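Local coordinates for protein HTH-type transcriptional regulator YgaV (Escherichia coli K12, PDB 3CUO) that regulates large-scale gene expression in response to sulfide, acting as both repressor and activator and, without sulfide, repressing many anaerobic respiratory genes, at residues A15-A20 with N87-T92; L28-L33 with E65-S70. One frame throughout, in Å; residues are numbered along the deposited sequence.

Contact 1 (A15-A20 with N87-T92); sequences AALLKA and NAIIAT
Ile89 meets Leu17 and Leu18 through a single methyl group, its CD1. The pair Leu17 CD2 and Ile89 CD1 stands 3.2 Å apart, closer than two methyl carbons normally pack and so locally compressed, and the two side chains reach toward each other tip to tip. Leu18 joins from a slant: its CD2 lies 4.1 Å from Ile89 CD1, an ordinary packing distance. Ile89 buries the most surface of the three, about 56 of the 102 Å² summed over both sides.

Ile89 CB points toward 15-20, and with CG1 anti to the carbonyl carbon (chi1 -69°) an extended chi2 of 158° carries CD1 outward to the leucines. Leu17 CG stands trans to the backbone N (chi1 180°), on a CB that already points toward 87-92. The CB of Leu18 points along the flank of the interface, and CD2 at the end of the side chain makes the approach. The backbones stay well separated, with Leu18 CA 8.8 Å from Ile89 CA, so side chains alone fill the interface.

Both segments are helical, on helices 11-21 and 84-97, which flank the winged helix-turn-helix core of this ArsR-type protein and meet the second subunit, as in dimers of the family.

Further out, Leu17 also touches Leu67 and Asn83, while Leu18 packs on Met21 of the second subunit. Across the dimer, Ala88 packs on Thr92 of the second subunit, and the two Thr92 OG1 atoms share a hydrogen bond.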
loop_
_atom_site.group_PDB
_atom_site.type_symbol
_atom_site.label_atom_id
_atom_site.label_comp_id
_atom_site.label_asym_id
_atom_site.label_seq_id
_atom_site.Cartn_x
_atom_site.Cartn_y
_atom_site.Cartn_z
ATOM N N ALA A 15 -2.062 -3.132 -6.629
ATOM C CA ALA A 15 -2.259 -4.027 -5.506
ATOM C C ALA A 15 -1.024 -4.822 -5.119
ATOM O O ALA A 15 -0.744 -5.065 -3.915
ATOM C CB ALA A 15 -3.453 -4.990 -5.757
ATOM N N ALA A 16 -0.330 -5.313 -6.133
ATOM C CA ALA A 16 0.929 -6.012 -5.988
ATOM C C ALA A 16 2.032 -5.151 -5.347
ATOM O O ALA A 16 2.770 -5.615 -4.503
ATOM C CB ALA A 16 1.420 -6.472 -7.380
ATOM N N LEU A 17 2.164 -3.911 -5.803
ATOM C CA LEU A 17 3.064 -2.973 -5.202
ATOM C C LEU A 17 2.723 -2.748 -3.720
ATOM O O LEU A 17 3.587 -2.831 -2.867
ATOM C CB LEU A 17 3.019 -1.682 -5.953
ATOM C CG LEU A 17 3.928 -0.588 -5.411
ATOM C CD1 LEU A 17 5.338 -0.792 -5.928
ATOM C CD2 LEU A 17 3.364 0.772 -5.803
ATOM N N LEU A 18 1.454 -2.495 -3.394
ATOM C CA LEU A 18 1.073 -2.265 -2.031
ATOM C C LEU A 18 1.315 -3.519 -1.206
ATOM O O LEU A 18 1.800 -3.486 -0.078
ATOM C CB LEU A 18 -0.418 -1.792 -1.974
ATOM C CG LEU A 18 -0.826 -0.453 -2.583
ATOM C CD1 LEU A 18 -2.251 -0.169 -2.107
ATOM C CD2 LEU A 18 0.139 0.699 -2.230
ATOM N N LYS A 19 1.026 -4.660 -1.773
ATOM C CA LYS A 19 1.227 -5.898 -1.020
ATOM C C LYS A 19 2.689 -6.142 -0.684
ATOM O O LYS A 19 2.997 -6.556 0.447
ATOM C CB LYS A 19 0.635 -7.056 -1.788
ATOM C CG LYS A 19 0.838 -8.412 -1.110
ATOM C CD LYS A 19 -0.276 -9.376 -1.527
ATOM C CE LYS A 19 0.214 -10.846 -1.584
ATOM N NZ LYS A 19 -0.792 -11.819 -0.938
ATOM N N ALA A 20 3.605 -5.848 -1.637
ATOM C CA ALA A 20 5.018 -5.983 -1.366
ATOM C C ALA A 20 5.569 -5.038 -0.292
ATOM O O ALA A 20 6.613 -5.302 0.306
ATOM C CB ALA A 20 5.861 -5.818 -2.721
ATOM N N ASN A 87 9.170 5.571 -3.530
ATOM C CA ASN A 87 9.451 6.869 -2.948
ATOM C C ASN A 87 8.166 7.706 -2.830
ATOM O O ASN A 87 7.982 8.411 -1.829
ATOM C CB ASN A 87 10.461 7.578 -3.805
ATOM C CG ASN A 87 11.879 6.966 -3.660
ATOM O OD1 ASN A 87 12.601 6.792 -4.641
ATOM N ND2 ASN A 87 12.235 6.626 -2.464
ATOM N N ALA A 88 7.305 7.598 -3.839
ATOM C CA ALA A 88 5.977 8.286 -3.815
ATOM C C ALA A 88 5.108 7.833 -2.675
ATOM O O ALA A 88 4.443 8.640 -2.015
ATOM C CB ALA A 88 5.250 8.064 -5.133
ATOM N N ILE A 89 5.053 6.514 -2.448
ATOM C CA ILE A 89 4.198 5.981 -1.399
ATOM C C ILE A 89 4.769 6.317 -0.044
ATOM O O ILE A 89 4.047 6.742 0.872
ATOM C CB ILE A 89 3.992 4.494 -1.607
ATOM C CG1 ILE A 89 3.147 4.334 -2.855
ATOM C CG2 ILE A 89 3.379 3.795 -0.316
ATOM C CD1 ILE A 89 3.254 3.047 -3.504
ATOM N N ILE A 90 6.073 6.107 0.128
ATOM C CA ILE A 90 6.746 6.548 1.335
ATOM C C ILE A 90 6.479 8.003 1.715
ATOM O O ILE A 90 6.173 8.314 2.856
ATOM C CB ILE A 90 8.316 6.249 1.253
ATOM C CG1 ILE A 90 8.528 4.750 1.414
ATOM C CG2 ILE A 90 9.026 7.014 2.311
ATOM C CD1 ILE A 90 10.036 4.368 1.710
ATOM N N ALA A 91 6.587 8.889 0.750
ATOM C CA ALA A 91 6.369 10.308 0.971
ATOM C C ALA A 91 4.905 10.581 1.361
ATOM O O ALA A 91 4.636 11.406 2.272
ATOM C CB ALA A 91 6.741 11.069 -0.308
ATOM N N THR A 92 3.949 9.881 0.740
ATOM C CA THR A 92 2.541 10.022 1.186
ATOM C C THR A 92 2.352 9.470 2.602
ATOM O O THR A 92 1.626 10.062 3.411
ATOM C CB THR A 92 1.612 9.328 0.186
ATOM O OG1 THR A 92 1.763 9.976 -1.082
ATOM C CG2 THR A 92 0.157 9.380 0.598
#

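Contact 2 (L28-L33 with E65-S70); sequences LILCML and EGLIDS
Ile68 carries CG1 between its backbone N and carbonyl carbon (chi1 65°), a rotamer that turns CG2 trans to the carbonyl carbon and presents this methyl to Leu30 and Leu33. Both leucines hold CG beside the backbone N, anti to the carbonyl carbon. Ile68 CG2 sits 3.6 Å from Leu30 CD2 and 3.7 Å from Leu33 CD1, one methyl serving two leucines a helical turn apart. The other branch of Leu30 is used as well: its CD1 lies 4.1 Å from Leu67 CD1. In all three pairs the side chains cross at about a right angle. All four residues are buried, and together the segments cover 152 Å².

Beyond them, Met62 packs on Leu30, Leu59 on Ile68, and Leu44 and Ile81 on Leu33. Gly66, with phi 93°, closes helix 52-64 in a Schellman motif, after which Leu67 and Ile68 bring the chain into strand 68-72. The contact packs helix 24-33 against the turn that leads from the predicted DNA-binding helix-turn-helix, 41-64, into the antiparallel hairpin 68-72/77-81, the wing of the winged helix-turn-helix fold.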
loop_
_atom_site.group_PDB
_atom_site.type_symbol
_atom_site.label_atom_id
_atom_site.label_comp_id
_atom_site.label_asym_id
_atom_site.label_seq_id
_atom_site.Cartn_x
_atom_site.Cartn_y
_atom_site.Cartn_z
ATOM N N LEU A 28 10.402 0.088 7.020
ATOM C CA LEU A 28 11.641 0.664 7.626
ATOM C C LEU A 28 12.808 0.518 6.698
ATOM O O LEU A 28 13.604 1.443 6.502
ATOM C CB LEU A 28 11.957 -0.046 8.950
ATOM C CG LEU A 28 10.899 -0.035 10.031
ATOM C CD1 LEU A 28 11.380 -0.658 11.325
ATOM C CD2 LEU A 28 10.494 1.430 10.234
ATOM N N ILE A 29 12.889 -0.632 6.052
ATOM C CA ILE A 29 13.968 -0.896 5.035
ATOM C C ILE A 29 13.928 0.132 3.926
ATOM O O ILE A 29 14.980 0.761 3.563
ATOM C CB ILE A 29 13.863 -2.301 4.450
ATOM C CG1 ILE A 29 14.363 -3.370 5.403
ATOM C CG2 ILE A 29 14.665 -2.474 3.071
ATOM C CD1 ILE A 29 13.962 -4.831 4.914
ATOM N N LEU A 30 12.759 0.266 3.328
ATOM C CA LEU A 30 12.524 1.237 2.235
ATOM C C LEU A 30 12.749 2.658 2.690
ATOM O O LEU A 30 13.370 3.397 1.969
ATOM C CB LEU A 30 11.154 1.046 1.591
ATOM C CG LEU A 30 10.862 -0.312 0.993
ATOM C CD1 LEU A 30 9.380 -0.426 0.615
ATOM C CD2 LEU A 30 11.735 -0.611 -0.221
ATOM N N CYS A 31 12.374 3.010 3.929
ATOM C CA CYS A 31 12.730 4.331 4.481
ATOM C C CYS A 31 14.227 4.516 4.600
ATOM O O CYS A 31 14.746 5.580 4.218
ATOM C CB CYS A 31 12.177 4.558 5.877
ATOM S SG CYS A 31 10.441 4.841 5.958
ATOM N N MET A 32 14.920 3.531 5.201
ATOM C CA MET A 32 16.378 3.592 5.281
ATOM C C MET A 32 17.019 3.692 3.917
ATOM O O MET A 32 18.062 4.353 3.730
ATOM C CB MET A 32 16.944 2.355 6.015
ATOM C CG MET A 32 18.430 2.500 6.489
ATOM S SD MET A 32 18.655 3.740 7.850
ATOM C CE MET A 32 17.396 3.404 8.993
ATOM N N LEU A 33 16.474 2.982 2.942
ATOM C CA LEU A 33 17.088 3.038 1.629
ATOM C C LEU A 33 16.836 4.354 0.915
ATOM O O LEU A 33 17.585 4.685 0.022
ATOM C CB LEU A 33 16.637 1.866 0.763
ATOM C CG LEU A 33 17.017 0.433 1.167
ATOM C CD1 LEU A 33 16.444 -0.500 0.057
ATOM C CD2 LEU A 33 18.513 0.317 1.358
ATOM N N GLU A 65 10.085 -8.421 -6.587
ATOM C CA GLU A 65 8.882 -7.655 -6.826
ATOM C C GLU A 65 9.100 -6.273 -7.499
ATOM O O GLU A 65 8.129 -5.539 -7.784
ATOM C CB GLU A 65 8.145 -7.496 -5.472
ATOM C CG GLU A 65 7.306 -8.690 -5.124
ATOM C CD GLU A 65 6.157 -8.877 -6.107
ATOM O OE1 GLU A 65 5.257 -8.007 -6.178
ATOM O OE2 GLU A 65 6.177 -9.870 -6.866
ATOM N N GLY A 66 10.361 -5.918 -7.756
ATOM C CA GLY A 66 10.698 -4.753 -8.562
ATOM C C GLY A 66 10.911 -3.506 -7.769
ATOM O O GLY A 66 11.169 -2.473 -8.342
ATOM N N LEU A 67 10.856 -3.610 -6.432
ATOM C CA LEU A 67 10.951 -2.465 -5.560
ATOM C C LEU A 67 12.388 -1.956 -5.406
ATOM O O LEU A 67 12.609 -0.769 -5.257
ATOM C CB LEU A 67 10.454 -2.797 -4.125
ATOM C CG LEU A 67 9.016 -3.249 -3.921
ATOM C CD1 LEU A 67 8.757 -3.057 -2.501
ATOM C CD2 LEU A 67 8.072 -2.524 -4.792
ATOM N N ILE A 68 13.335 -2.881 -5.338
ATOM C CA ILE A 68 14.724 -2.521 -5.019
ATOM C C ILE A 68 15.616 -3.234 -6.012
ATOM O O ILE A 68 15.198 -4.180 -6.671
ATOM C CB ILE A 68 15.076 -2.818 -3.556
ATOM C CG1 ILE A 68 15.020 -4.317 -3.249
ATOM C CG2 ILE A 68 14.188 -1.943 -2.549
ATOM C CD1 ILE A 68 15.533 -4.661 -1.887
ATOM N N ASP A 69 16.823 -2.743 -6.209
ATOM C CA ASP A 69 17.793 -3.557 -6.855
ATOM C C ASP A 69 19.055 -3.705 -6.046
ATOM O O ASP A 69 19.163 -3.139 -4.953
ATOM C CB ASP A 69 18.054 -3.047 -8.255
ATOM C CG ASP A 69 18.756 -1.723 -8.304
ATOM O OD1 ASP A 69 18.904 -1.052 -7.290
ATOM O OD2 ASP A 69 19.132 -1.362 -9.443
ATOM N N SER A 70 19.984 -4.513 -6.556
ATOM C CA SER A 70 21.153 -4.871 -5.815
ATOM C C SER A 70 22.413 -4.786 -6.672
ATOM O O SER A 70 22.399 -4.944 -7.914
ATOM C CB SER A 70 20.963 -6.232 -5.118
ATOM O OG SER A 70 20.806 -7.271 -6.055
#

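Both contacts are buried and wholly apolar, but they sit differently: the centre of contact 2 is about 3 Å from the centre of the chain and that of contact 1 about 8 Å. Contact 1 joins two helices by one isoleucine methyl; contact 2 joins a helix to a turn and strand, with more surface and looser carbon spacing. Both touch the second subunit, contact 1 through eight of its residues and contact 2 through three. In sequence, both segments of contact 2 fall between those of contact 1. Leu17 CD1 lies 3.4 Å from Leu67 CD2, and Ile90 CD1 lies 3.4 Å from the backbone carbon Leu30 C, consistent with a shared hydrophobic core.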